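Local atomic coordinates of protein STN1 (Saccharomyces cerevisiae, PDB entry 3K10), a protein that helps regulate telomere length and protect chromosome ends, restraining telomerase loading through its interaction with CDC13. Residues 90-95 and 116-121; 1-6 and 62-67; 32-37 and 55-60. One frame throughout, in Å; residues are numbered along the deposited sequence.

Contact 1: residues 90-95 and 116-121; sequences KNLFEY and SHVQEK
Tyr95 reaches out from helix 90-95 to lie against Val118 and Lys121 of helix 116-121. Its CB points toward the other helix, and with CG anti to the backbone N (chi1 177°) the ring comes to lie against Val118. On the CD1/CE1 side Val118 lies over one face: CD1 is 4.2 Å from Val118 CG1, and CE1 comes within 3.7 Å of Val118 CG2. CG1 makes a CH-pi contact there, 4.2 Å from the centroid and 16° off the normal. Both segments belong to the second winged helix-turn-helix domain, where the long first helix 87-106 packs here on the short helix 115-121 that follows strand 110-114; the axes of segments 90-95 and 116-121 make an angle of 118°. At the ring edge on the CE2 side, Tyr95 CE2 meets Lys121 CG at 3.6 Å, nearly in the ring plane. The bend at chi2 of Lys121 then turns its amine away. At the tip, Tyr95 OH rests 3.7 Å from Val118 CG2. Deeper in, Leu92 approaches Val118 crosswise, its CD1 3.5 Å from Val118 CG1, and also touches Leu122, Ile127 and, on helix 129-146, Ile132.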
ATOM      1  N   LYS A  90      -4.840  -3.996   6.396  1.00 51.25           N
ATOM      2  CA  LYS A  90      -5.896  -4.941   6.093  1.00 51.38           C
ATOM      3  C   LYS A  90      -7.270  -4.305   6.228  1.00 51.24           C
ATOM      4  O   LYS A  90      -8.200  -4.689   5.532  1.00 54.52           O
ATOM      5  CB  LYS A  90      -5.775  -6.171   6.994  1.00 49.74           C
ATOM      6  CG  LYS A  90      -4.552  -7.018   6.683  1.00 51.10           C
ATOM      7  CD  LYS A  90      -4.642  -8.384   7.353  1.00 52.54           C
ATOM      8  CE  LYS A  90      -3.461  -9.259   7.002  1.00 51.18           C
ATOM      9  NZ  LYS A  90      -2.205  -8.619   7.459  1.00 52.92           N
ATOM     10  N   ASN A  91      -7.401  -3.331   7.116  1.00 51.53           N
ATOM     11  CA  ASN A  91      -8.679  -2.661   7.306  1.00 51.45           C
ATOM     12  C   ASN A  91      -8.909  -1.653   6.209  1.00 51.97           C
ATOM     13  O   ASN A  91     -10.028  -1.477   5.726  1.00 52.59           O
ATOM     14  CB  ASN A  91      -8.715  -1.945   8.651  1.00 50.47           C
ATOM     15  CG  ASN A  91      -8.795  -2.901   9.798  1.00 49.16           C
ATOM     16  OD1 ASN A  91      -9.708  -3.718   9.865  1.00 50.93           O
ATOM     17  ND2 ASN A  91      -7.844  -2.815  10.710  1.00 48.06           N
ATOM     18  N   LEU A  92      -7.838  -0.978   5.828  1.00 51.64           N
ATOM     19  CA  LEU A  92      -7.927   0.013   4.794  1.00 50.89           C
ATOM     20  C   LEU A  92      -8.305  -0.683   3.489  1.00 50.33           C
ATOM     21  O   LEU A  92      -9.042  -0.121   2.683  1.00 51.22           O
ATOM     22  CB  LEU A  92      -6.597   0.750   4.689  1.00 52.97           C
ATOM     23  CG  LEU A  92      -6.635   2.187   4.157  1.00 56.29           C
ATOM     24  CD1 LEU A  92      -7.866   2.925   4.648  1.00 55.81           C
ATOM     25  CD2 LEU A  92      -5.375   2.909   4.616  1.00 56.97           C
ATOM     26  N   PHE A  93      -7.836  -1.913   3.294  1.00 47.84           N
ATOM     27  CA  PHE A  93      -8.161  -2.646   2.077  1.00 47.13           C
ATOM     28  C   PHE A  93      -9.611  -3.052   2.093  1.00 48.44           C
ATOM     29  O   PHE A  93     -10.325  -2.920   1.094  1.00 47.71           O
ATOM     30  CB  PHE A  93      -7.308  -3.899   1.941  1.00 46.98           C
ATOM     31  CG  PHE A  93      -6.339  -3.842   0.808  1.00 48.33           C
ATOM     32  CD1 PHE A  93      -5.075  -3.288   0.983  1.00 49.23           C
ATOM     33  CD2 PHE A  93      -6.704  -4.299  -0.458  1.00 47.97           C
ATOM     34  CE1 PHE A  93      -4.182  -3.188  -0.092  1.00 48.51           C
ATOM     35  CE2 PHE A  93      -5.829  -4.203  -1.530  1.00 47.88           C
ATOM     36  CZ  PHE A  93      -4.561  -3.645  -1.347  1.00 48.06           C
ATOM     37  N   GLU A  94     -10.034  -3.564   3.243  1.00 49.46           N
ATOM     38  CA  GLU A  94     -11.400  -4.012   3.454  1.00 50.31           C
ATOM     39  C   GLU A  94     -12.365  -2.852   3.227  1.00 49.78           C
ATOM     40  O   GLU A  94     -13.371  -2.989   2.519  1.00 50.87           O
ATOM     41  CB  GLU A  94     -11.537  -4.541   4.873  1.00 53.87           C
ATOM     42  CG  GLU A  94     -12.822  -5.294   5.139  1.00 60.09           C
ATOM     43  CD  GLU A  94     -12.901  -5.789   6.565  1.00 63.27           C
ATOM     44  OE1 GLU A  94     -12.003  -6.568   6.976  1.00 64.40           O
ATOM     45  OE2 GLU A  94     -13.859  -5.394   7.269  1.00 65.68           O
ATOM     46  N   TYR A  95     -12.050  -1.709   3.831  1.00 48.66           N
ATOM     47  CA  TYR A  95     -12.856  -0.490   3.693  1.00 47.41           C
ATOM     48  C   TYR A  95     -12.952  -0.102   2.210  1.00 47.37           C
ATOM     49  O   TYR A  95     -14.008   0.322   1.734  1.00 45.85           O
ATOM     50  CB  TYR A  95     -12.216   0.649   4.502  1.00 43.75           C
ATOM     51  CG  TYR A  95     -12.901   2.007   4.415  1.00 45.50           C
ATOM     52  CD1 TYR A  95     -12.677   2.878   3.337  1.00 45.45           C
ATOM     53  CD2 TYR A  95     -13.740   2.444   5.438  1.00 45.98           C
ATOM     54  CE1 TYR A  95     -13.272   4.150   3.298  1.00 44.80           C
ATOM     55  CE2 TYR A  95     -14.337   3.704   5.409  1.00 45.26           C
ATOM     56  CZ  TYR A  95     -14.104   4.550   4.344  1.00 45.70           C
ATOM     57  OH  TYR A  95     -14.709   5.791   4.349  1.00 45.32           O
ATOM     58  N   SER A 116     -10.578  12.434   6.136  1.00 51.07           N
ATOM     59  CA  SER A 116     -11.007  12.495   7.526  1.00 52.04           C
ATOM     60  C   SER A 116     -12.029  11.412   7.834  1.00 51.65           C
ATOM     61  O   SER A 116     -12.007  10.830   8.915  1.00 54.33           O
ATOM     62  CB  SER A 116     -11.566  13.886   7.862  1.00 51.23           C
ATOM     63  OG  SER A 116     -12.575  14.277   6.950  1.00 52.25           O
ATOM     64  N   HIS A 117     -12.921  11.137   6.889  1.00 50.26           N
ATOM     65  CA  HIS A 117     -13.926  10.097   7.081  1.00 50.71           C
ATOM     66  C   HIS A 117     -13.274   8.732   7.263  1.00 51.15           C
ATOM     67  O   HIS A 117     -13.728   7.926   8.081  1.00 51.48           O
ATOM     68  CB  HIS A 117     -14.872  10.006   5.876  1.00 50.24           C
ATOM     69  CG  HIS A 117     -15.921  11.069   5.840  1.00 51.12           C
ATOM     70  ND1 HIS A 117     -15.866  12.201   6.622  1.00 50.08           N
ATOM     71  CD2 HIS A 117     -17.041  11.190   5.089  1.00 51.81           C
ATOM     72  CE1 HIS A 117     -16.902  12.971   6.356  1.00 50.40           C
ATOM     73  NE2 HIS A 117     -17.633  12.379   5.427  1.00 51.06           N
ATOM     74  N   VAL A 118     -12.221   8.460   6.494  1.00 50.81           N
ATOM     75  CA  VAL A 118     -11.560   7.163   6.581  1.00 51.68           C
ATOM     76  C   VAL A 118     -10.796   7.006   7.900  1.00 52.14           C
ATOM     77  O   VAL A 118     -10.735   5.914   8.473  1.00 52.53           O
ATOM     78  CB  VAL A 118     -10.617   6.940   5.375  1.00 52.12           C
ATOM     79  CG1 VAL A 118     -10.125   5.498   5.356  1.00 51.79           C
ATOM     80  CG2 VAL A 118     -11.348   7.259   4.084  1.00 50.75           C
ATOM     81  N   GLN A 119     -10.242   8.112   8.384  1.00 52.45           N
ATOM     82  CA  GLN A 119      -9.495   8.142   9.634  1.00 52.91           C
ATOM     83  C   GLN A 119     -10.444   7.899  10.801  1.00 53.28           C
ATOM     84  O   GLN A 119     -10.070   7.284  11.809  1.00 52.75           O
ATOM     85  CB  GLN A 119      -8.844   9.508   9.807  1.00 54.18           C
ATOM     86  CG  GLN A 119      -8.070   9.991   8.591  1.00 57.26           C
ATOM     87  CD  GLN A 119      -7.610  11.431   8.738  1.00 60.14           C
ATOM     88  OE1 GLN A 119      -6.844  11.938   7.920  1.00 59.13           O
ATOM     89  NE2 GLN A 119      -8.084  12.099   9.791  1.00 61.41           N
ATOM     90  N   GLU A 120     -11.667   8.405  10.647  1.00 51.61           N
ATOM     91  CA  GLU A 120     -12.716   8.282  11.648  1.00 52.60           C
ATOM     92  C   GLU A 120     -13.394   6.904  11.664  1.00 53.21           C
ATOM     93  O   GLU A 120     -13.593   6.322  12.736  1.00 53.05           O
ATOM     94  CB  GLU A 120     -13.778   9.366  11.421  1.00 52.14           C
ATOM     95  CG  GLU A 120     -13.413  10.728  11.963  1.00 53.17           C
ATOM     96  CD  GLU A 120     -13.568  10.815  13.474  1.00 53.76           C
ATOM     97  OE1 GLU A 120     -13.092  11.809  14.069  1.00 50.26           O
ATOM     98  OE2 GLU A 120     -14.171   9.887  14.062  1.00 55.24           O
ATOM     99  N   LYS A 121     -13.769   6.398  10.487  1.00 52.74           N
ATOM    100  CA  LYS A 121     -14.426   5.090  10.387  1.00 54.16           C
ATOM    101  C   LYS A 121     -13.499   4.018  10.924  1.00 53.72           C
ATOM    102  O   LYS A 121     -13.862   3.197  11.766  1.00 53.06           O
ATOM    103  CB  LYS A 121     -14.765   4.754   8.939  1.00 54.16           C
ATOM    104  CG  LYS A 121     -15.442   3.402   8.808  1.00 54.88           C
ATOM    105  CD  LYS A 121     -16.643   3.323   9.752  1.00 54.29           C
ATOM    106  CE  LYS A 121     -17.415   2.032   9.574  1.00 55.72           C
ATOM    107  NZ  LYS A 121     -18.730   2.085  10.266  1.00 56.82           N
TER

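Contact 2: residues 1-6 and 62-67; sequences TSAKSN and RDLVNR
Lys4 and Arg67 cross at about a right angle, aliphatic part against aliphatic part, where the start of helix 4-12 meets helix 53-69. Both helices belong to the first of the two winged helix-turn-helix domains that make up this C-terminal part of Stn1, and helix 53-69 is the one that leads into the wing strands 75-78 and 83-85. Lys4 follows the N-cap residue Ala3. Its CG is wedged between the backbone N and the carbonyl carbon (chi1 59°), and further bends at chi2 and chi4 fold the chain compactly, with NZ returning toward helix 62-67. The packing is therefore by methylenes: Lys4 CG lies 3.8 Å from Arg67 CD. The folded chain also leaves Lys4 NZ 4.0 Å from Arg67 CB, while NZ and Arg67 NE, which probably carry like charges, stay 5.5 Å apart. Lys4 further touches Asp134 of helix 129-146, which lies in the second winged-helix domain.

Arg67 has the opposite shape. Its CG lies beside the backbone N (chi1 -77°), and the chain then runs fully extended to NE, so that the guanidinium reaches Ala3, at the N-cap position of helix 4-12. One turn back, Asp63 OD2 is 3.7 Å from Arg67 NE, a long salt bridge with the oxygen well out of the guanidinium plane; charge alone acts there.

Leu64, buried, has CD2 3.9 Å from Lys4 N, and it also packs on Val33 and Leu37 of helix 28-44. Ala3 CB meets the edge of the Arg67 guanidinium in its plane, 3.4 Å from NH1.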
ATOM      1  N   THR A   1       3.240  -2.844 -10.864  1.00 98.88           N
ATOM      2  CA  THR A   1       3.762  -3.740  -9.786  1.00 99.12           C
ATOM      3  C   THR A   1       5.254  -3.494  -9.553  1.00 98.36           C
ATOM      4  O   THR A   1       6.104  -4.098 -10.220  1.00 98.59           O
ATOM      5  CB  THR A   1       3.553  -5.234 -10.153  1.00 99.55           C
ATOM      6  OG1 THR A   1       4.405  -5.591 -11.252  1.00 98.52           O
ATOM      7  CG2 THR A   1       2.090  -5.481 -10.543  1.00 99.73           C
ATOM      8  N   SER A   2       5.570  -2.609  -8.608  1.00 96.42           N
ATOM      9  CA  SER A   2       6.965  -2.290  -8.317  1.00 94.33           C
ATOM     10  C   SER A   2       7.168  -1.536  -7.000  1.00 92.72           C
ATOM     11  O   SER A   2       6.306  -0.766  -6.568  1.00 91.97           O
ATOM     12  CB  SER A   2       7.560  -1.467  -9.474  1.00 94.26           C
ATOM     13  OG  SER A   2       8.939  -1.187  -9.280  1.00 92.55           O
ATOM     14  N   ALA A   3       8.324  -1.773  -6.384  1.00 90.64           N
ATOM     15  CA  ALA A   3       8.719  -1.132  -5.136  1.00 88.50           C
ATOM     16  C   ALA A   3       7.834  -1.473  -3.942  1.00 87.20           C
ATOM     17  O   ALA A   3       7.540  -2.639  -3.681  1.00 86.22           O
ATOM     18  CB  ALA A   3       8.780   0.392  -5.327  1.00 88.29           C
ATOM     19  N   LYS A   4       7.413  -0.436  -3.222  1.00 85.59           N
ATOM     20  CA  LYS A   4       6.584  -0.592  -2.033  1.00 83.92           C
ATOM     21  C   LYS A   4       5.161  -1.095  -2.297  1.00 82.49           C
ATOM     22  O   LYS A   4       4.437  -1.439  -1.356  1.00 82.12           O
ATOM     23  CB  LYS A   4       6.550   0.730  -1.246  1.00 83.49           C
ATOM     24  CG  LYS A   4       6.011   1.943  -2.005  1.00 82.22           C
ATOM     25  CD  LYS A   4       4.504   2.082  -1.853  1.00 81.71           C
ATOM     26  CE  LYS A   4       4.066   3.511  -2.125  1.00 81.88           C
ATOM     27  NZ  LYS A   4       4.801   4.476  -1.253  1.00 79.94           N
ATOM     28  N   SER A   5       4.753  -1.128  -3.567  1.00 80.04           N
ATOM     29  CA  SER A   5       3.424  -1.632  -3.920  1.00 76.12           C
ATOM     30  C   SER A   5       3.515  -3.138  -3.759  1.00 72.12           C
ATOM     31  O   SER A   5       2.635  -3.780  -3.177  1.00 71.10           O
ATOM     32  CB  SER A   5       3.072  -1.303  -5.374  1.00 77.00           C
ATOM     33  OG  SER A   5       1.796  -1.827  -5.716  1.00 77.17           O
ATOM     34  N   ASN A   6       4.609  -3.687  -4.276  1.00 68.32           N
ATOM     35  CA  ASN A   6       4.843  -5.115  -4.192  1.00 64.91           C
ATOM     36  C   ASN A   6       4.977  -5.506  -2.717  1.00 61.10           C
ATOM     37  O   ASN A   6       4.444  -6.530  -2.300  1.00 59.33           O
ATOM     38  CB  ASN A   6       6.102  -5.497  -4.981  1.00 65.64           C
ATOM     39  CG  ASN A   6       5.983  -6.864  -5.639  1.00 67.83           C
ATOM     40  OD1 ASN A   6       6.985  -7.549  -5.864  1.00 70.12           O
ATOM     41  ND2 ASN A   6       4.754  -7.265  -5.958  1.00 67.72           N
ATOM     42  N   ARG A  62      14.812  -0.578   4.734  1.00 60.11           N
ATOM     43  CA  ARG A  62      14.251   0.360   5.704  1.00 62.40           C
ATOM     44  C   ARG A  62      13.462   1.426   4.965  1.00 60.62           C
ATOM     45  O   ARG A  62      12.415   1.856   5.423  1.00 59.75           O
ATOM     46  CB  ARG A  62      15.336   1.029   6.556  1.00 66.44           C
ATOM     47  CG  ARG A  62      14.759   1.825   7.745  1.00 74.05           C
ATOM     48  CD  ARG A  62      13.836   0.936   8.638  1.00 79.62           C
ATOM     49  NE  ARG A  62      13.205   1.651   9.760  1.00 82.87           N
ATOM     50  CZ  ARG A  62      12.415   1.079  10.675  1.00 84.12           C
ATOM     51  NH1 ARG A  62      12.150  -0.225  10.607  1.00 83.45           N
ATOM     52  NH2 ARG A  62      11.891   1.808  11.663  1.00 82.17           N
ATOM     53  N   ASP A  63      13.970   1.842   3.814  1.00 61.48           N
ATOM     54  CA  ASP A  63      13.300   2.849   3.003  1.00 61.97           C
ATOM     55  C   ASP A  63      11.950   2.292   2.512  1.00 61.43           C
ATOM     56  O   ASP A  63      10.912   2.960   2.593  1.00 60.42           O
ATOM     57  CB  ASP A  63      14.215   3.246   1.835  1.00 64.44           C
ATOM     58  CG  ASP A  63      13.543   4.180   0.841  1.00 68.20           C
ATOM     59  OD1 ASP A  63      12.798   5.096   1.267  1.00 69.65           O
ATOM     60  OD2 ASP A  63      13.775   4.007  -0.379  1.00 71.51           O
ATOM     61  N   LEU A  64      11.955   1.057   2.031  1.00 59.25           N
ATOM     62  CA  LEU A  64      10.714   0.454   1.576  1.00 58.62           C
ATOM     63  C   LEU A  64       9.713   0.360   2.713  1.00 58.62           C
ATOM     64  O   LEU A  64       8.515   0.558   2.507  1.00 59.09           O
ATOM     65  CB  LEU A  64      10.952  -0.947   1.013  1.00 57.28           C
ATOM     66  CG  LEU A  64      11.578  -1.017  -0.375  1.00 58.72           C
ATOM     67  CD1 LEU A  64      11.556  -2.465  -0.856  1.00 57.55           C
ATOM     68  CD2 LEU A  64      10.800  -0.116  -1.339  1.00 56.42           C
ATOM     69  N   VAL A  65      10.201   0.054   3.912  1.00 57.82           N
ATOM     70  CA  VAL A  65       9.322  -0.080   5.069  1.00 57.56           C
ATOM     71  C   VAL A  65       8.798   1.263   5.570  1.00 57.43           C
ATOM     72  O   VAL A  65       7.643   1.358   5.981  1.00 56.81           O
ATOM     73  CB  VAL A  65      10.020  -0.844   6.230  1.00 57.25           C
ATOM     74  CG1 VAL A  65       9.210  -0.722   7.490  1.00 56.97           C
ATOM     75  CG2 VAL A  65      10.164  -2.318   5.874  1.00 54.63           C
ATOM     76  N   ASN A  66       9.632   2.300   5.518  1.00 57.63           N
ATOM     77  CA  ASN A  66       9.208   3.618   5.972  1.00 57.88           C
ATOM     78  C   ASN A  66       8.249   4.232   4.977  1.00 58.12           C
ATOM     79  O   ASN A  66       7.398   5.025   5.352  1.00 59.09           O
ATOM     80  CB  ASN A  66      10.413   4.548   6.191  1.00 58.73           C
ATOM     81  CG  ASN A  66      11.146   4.275   7.524  1.00 60.92           C
ATOM     82  OD1 ASN A  66      12.333   4.594   7.673  1.00 59.77           O
ATOM     83  ND2 ASN A  66      10.431   3.693   8.496  1.00 58.04           N
ATOM     84  N   ARG A  67       8.376   3.864   3.706  1.00 59.10           N
ATOM     85  CA  ARG A  67       7.478   4.404   2.685  1.00 58.04           C
ATOM     86  C   ARG A  67       6.033   4.144   3.092  1.00 57.02           C
ATOM     87  O   ARG A  67       5.172   4.997   2.919  1.00 55.63           O
ATOM     88  CB  ARG A  67       7.745   3.757   1.323  1.00 59.71           C
ATOM     89  CG  ARG A  67       8.982   4.285   0.596  1.00 64.54           C
ATOM     90  CD  ARG A  67       9.176   3.635  -0.780  1.00 65.90           C
ATOM     91  NE  ARG A  67      10.259   4.266  -1.537  1.00 69.30           N
ATOM     92  CZ  ARG A  67      10.608   3.942  -2.783  1.00 70.22           C
ATOM     93  NH1 ARG A  67       9.962   2.983  -3.438  1.00 70.48           N
ATOM     94  NH2 ARG A  67      11.606   4.583  -3.380  1.00 70.40           N
TER

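Contact 3: residues 32-37 and 55-60; sequences SVVTSL and SLEKEA
Val34 is where helix 32-37 comes closest to helix 55-60, its CA 5.7 Å from the CA of Glu57. These are parts of helices 28-44 and 53-69 of the first winged helix-turn-helix domain, consecutive helices; the axes of the two segments come within 8.2 Å at an angle of 111°. Val34 points toward its neighbour, and chi1 -41° sets CG1 beside the backbone N and turns CG2 between the backbone N and the carbonyl carbon. Val34 CB is 4.0 Å from Glu57 O, and CG2 lies near Glu57 CB. Val34 also touches Phe61, one turn further along helix 53-69.

Thr35 comes next. Its side chain leaves the backbone away from helix 55-60 overall, yet it makes the polar link of the contact because Glu57 comes to meet it. With CG beside its own backbone N and the chain extended beyond that, Glu57 runs alongside Thr35, the two pointing the same way, and OE2 comes 2.7 Å from Thr35 OG1. That pair is a likely hydrogen bond, though Arg31 O, one turn back in helix 28-44, also lies within reach of the Thr35 hydroxyl, so which acceptor takes its one proton is not settled. Thr35 CB and CG2 also lie close to that carboxylate oxygen. Tyr25 of helix 21-26 and Ala38 also touch Glu57, placing its side chain amid three helices.

Leu37, one turn beyond Val34, closes the walk on Ala60. Small and buried, Ala60 has its CB pointing toward helix 32-37, near both Val34 O and Leu37 CB. Leu37 CD1 lies 3.8 Å from Ala60 CB and 3.7 Å from Ala60 O.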
ATOM      1  N   SER A  32      13.504 -10.375  -2.807  1.00 59.72           N
ATOM      2  CA  SER A  32      13.453 -10.098  -4.245  1.00 60.00           C
ATOM      3  C   SER A  32      13.182  -8.615  -4.493  1.00 59.59           C
ATOM      4  O   SER A  32      13.712  -8.013  -5.426  1.00 59.42           O
ATOM      5  CB  SER A  32      12.347 -10.925  -4.896  1.00 59.80           C
ATOM      6  OG  SER A  32      12.368 -12.260  -4.414  1.00 63.00           O
ATOM      7  N   VAL A  33      12.354  -8.036  -3.634  1.00 59.31           N
ATOM      8  CA  VAL A  33      11.979  -6.638  -3.730  1.00 58.13           C
ATOM      9  C   VAL A  33      13.100  -5.703  -3.280  1.00 57.88           C
ATOM     10  O   VAL A  33      13.331  -4.667  -3.908  1.00 58.20           O
ATOM     11  CB  VAL A  33      10.709  -6.365  -2.884  1.00 58.36           C
ATOM     12  CG1 VAL A  33      10.278  -4.923  -3.022  1.00 57.31           C
ATOM     13  CG2 VAL A  33       9.592  -7.290  -3.324  1.00 58.21           C
ATOM     14  N   VAL A  34      13.799  -6.052  -2.201  1.00 57.11           N
ATOM     15  CA  VAL A  34      14.880  -5.184  -1.735  1.00 56.15           C
ATOM     16  C   VAL A  34      16.087  -5.304  -2.657  1.00 56.47           C
ATOM     17  O   VAL A  34      16.716  -4.297  -3.008  1.00 56.91           O
ATOM     18  CB  VAL A  34      15.327  -5.493  -0.274  1.00 55.42           C
ATOM     19  CG1 VAL A  34      14.115  -5.759   0.598  1.00 53.44           C
ATOM     20  CG2 VAL A  34      16.309  -6.647  -0.246  1.00 55.68           C
ATOM     21  N   THR A  35      16.414  -6.523  -3.066  1.00 54.82           N
ATOM     22  CA  THR A  35      17.548  -6.676  -3.947  1.00 55.39           C
ATOM     23  C   THR A  35      17.321  -5.823  -5.191  1.00 55.56           C
ATOM     24  O   THR A  35      18.278  -5.325  -5.791  1.00 56.42           O
ATOM     25  CB  THR A  35      17.773  -8.138  -4.346  1.00 55.81           C
ATOM     26  OG1 THR A  35      18.144  -8.891  -3.182  1.00 56.77           O
ATOM     27  CG2 THR A  35      18.897  -8.237  -5.390  1.00 55.46           C
ATOM     28  N   SER A  36      16.058  -5.630  -5.565  1.00 54.08           N
ATOM     29  CA  SER A  36      15.754  -4.809  -6.731  1.00 53.36           C
ATOM     30  C   SER A  36      16.062  -3.339  -6.439  1.00 52.06           C
ATOM     31  O   SER A  36      16.822  -2.717  -7.173  1.00 50.83           O
ATOM     32  CB  SER A  36      14.288  -4.970  -7.147  1.00 53.41           C
ATOM     33  OG  SER A  36      14.057  -4.360  -8.411  1.00 52.89           O
ATOM     34  N   LEU A  37      15.488  -2.792  -5.365  1.00 52.50           N
ATOM     35  CA  LEU A  37      15.733  -1.395  -4.992  1.00 51.47           C
ATOM     36  C   LEU A  37      17.191  -1.239  -4.611  1.00 52.32           C
ATOM     37  O   LEU A  37      17.734  -0.136  -4.641  1.00 53.57           O
ATOM     38  CB  LEU A  37      14.882  -0.969  -3.795  1.00 50.19           C
ATOM     39  CG  LEU A  37      14.422   0.497  -3.700  1.00 49.82           C
ATOM     40  CD1 LEU A  37      14.192   0.824  -2.235  1.00 51.59           C
ATOM     41  CD2 LEU A  37      15.435   1.468  -4.293  1.00 48.75           C
ATOM     42  N   SER A  55      24.808  -3.570   2.761  1.00 55.93           N
ATOM     43  CA  SER A  55      24.536  -2.314   3.438  1.00 55.20           C
ATOM     44  C   SER A  55      23.386  -1.614   2.695  1.00 55.17           C
ATOM     45  O   SER A  55      22.529  -0.972   3.309  1.00 54.70           O
ATOM     46  CB  SER A  55      25.798  -1.445   3.432  1.00 54.79           C
ATOM     47  OG  SER A  55      25.619  -0.230   4.150  1.00 56.86           O
ATOM     48  N   LEU A  56      23.374  -1.769   1.372  1.00 54.75           N
ATOM     49  CA  LEU A  56      22.363  -1.176   0.511  1.00 53.48           C
ATOM     50  C   LEU A  56      21.051  -1.960   0.521  1.00 53.97           C
ATOM     51  O   LEU A  56      19.979  -1.386   0.330  1.00 54.47           O
ATOM     52  CB  LEU A  56      22.898  -1.082  -0.914  1.00 52.75           C
ATOM     53  CG  LEU A  56      24.153  -0.228  -1.088  1.00 53.22           C
ATOM     54  CD1 LEU A  56      24.772  -0.506  -2.436  1.00 53.02           C
ATOM     55  CD2 LEU A  56      23.800   1.231  -0.948  1.00 50.49           C
ATOM     56  N   GLU A  57      21.130  -3.270   0.723  1.00 54.14           N
ATOM     57  CA  GLU A  57      19.927  -4.084   0.758  1.00 55.24           C
ATOM     58  C   GLU A  57      19.150  -3.679   1.998  1.00 56.61           C
ATOM     59  O   GLU A  57      17.957  -3.374   1.927  1.00 58.12           O
ATOM     60  CB  GLU A  57      20.268  -5.575   0.821  1.00 55.53           C
ATOM     61  CG  GLU A  57      20.958  -6.108  -0.429  1.00 59.65           C
ATOM     62  CD  GLU A  57      20.682  -7.590  -0.674  1.00 60.93           C
ATOM     63  OE1 GLU A  57      20.933  -8.400   0.243  1.00 61.77           O
ATOM     64  OE2 GLU A  57      20.213  -7.943  -1.785  1.00 60.51           O
ATOM     65  N   LYS A  58      19.845  -3.664   3.131  1.00 55.89           N
ATOM     66  CA  LYS A  58      19.250  -3.288   4.403  1.00 54.89           C
ATOM     67  C   LYS A  58      18.713  -1.865   4.349  1.00 54.44           C
ATOM     68  O   LYS A  58      17.645  -1.575   4.878  1.00 55.60           O
ATOM     69  CB  LYS A  58      20.286  -3.397   5.518  1.00 53.62           C
ATOM     70  CG  LYS A  58      20.723  -4.812   5.838  1.00 54.30           C
ATOM     71  CD  LYS A  58      21.939  -4.794   6.743  1.00 54.73           C
ATOM     72  CE  LYS A  58      22.465  -6.189   6.998  1.00 55.42           C
ATOM     73  NZ  LYS A  58      23.798  -6.117   7.673  1.00 56.33           N
ATOM     74  N   GLU A  59      19.458  -0.976   3.714  1.00 54.75           N
ATOM     75  CA  GLU A  59      19.045   0.413   3.599  1.00 55.92           C
ATOM     76  C   GLU A  59      17.814   0.555   2.715  1.00 57.51           C
ATOM     77  O   GLU A  59      16.906   1.345   3.017  1.00 57.46           O
ATOM     78  CB  GLU A  59      20.187   1.244   3.035  1.00 56.25           C
ATOM     79  CG  GLU A  59      19.789   2.618   2.559  1.00 59.67           C
ATOM     80  CD  GLU A  59      20.990   3.421   2.119  1.00 63.46           C
ATOM     81  OE1 GLU A  59      20.812   4.413   1.379  1.00 65.45           O
ATOM     82  OE2 GLU A  59      22.118   3.057   2.525  1.00 66.84           O
ATOM     83  N   ALA A  60      17.790  -0.210   1.623  1.00 57.67           N
ATOM     84  CA  ALA A  60      16.668  -0.191   0.692  1.00 56.94           C
ATOM     85  C   ALA A  60      15.441  -0.689   1.444  1.00 56.45           C
ATOM     86  O   ALA A  60      14.347  -0.139   1.304  1.00 55.59           O
ATOM     87  CB  ALA A  60      16.958  -1.097  -0.498  1.00 56.60           C
TER

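How the contacts relate
From the N terminus the chain forms helix 4-12, strand 18-20 and helix 21-26 before entering helix 28-44. Contact 3 then closes the loop between that helix and helix 53-69. Contact 2, farther along helix 53-69, brings that helix against the N-terminal segment, so contact 3 nests within the larger loop. These two touch, with Leu64 CD1 3.5 Å from Val33 CG1, and together they gather three helices of the first winged-helix domain. Contact 1 comes later in series, closing a loop inside the second domain by tying helix 87-106 to helix 115-121. The centres of contacts 1 and 3 are about 30 Å apart, on opposite sides of the chain's centre.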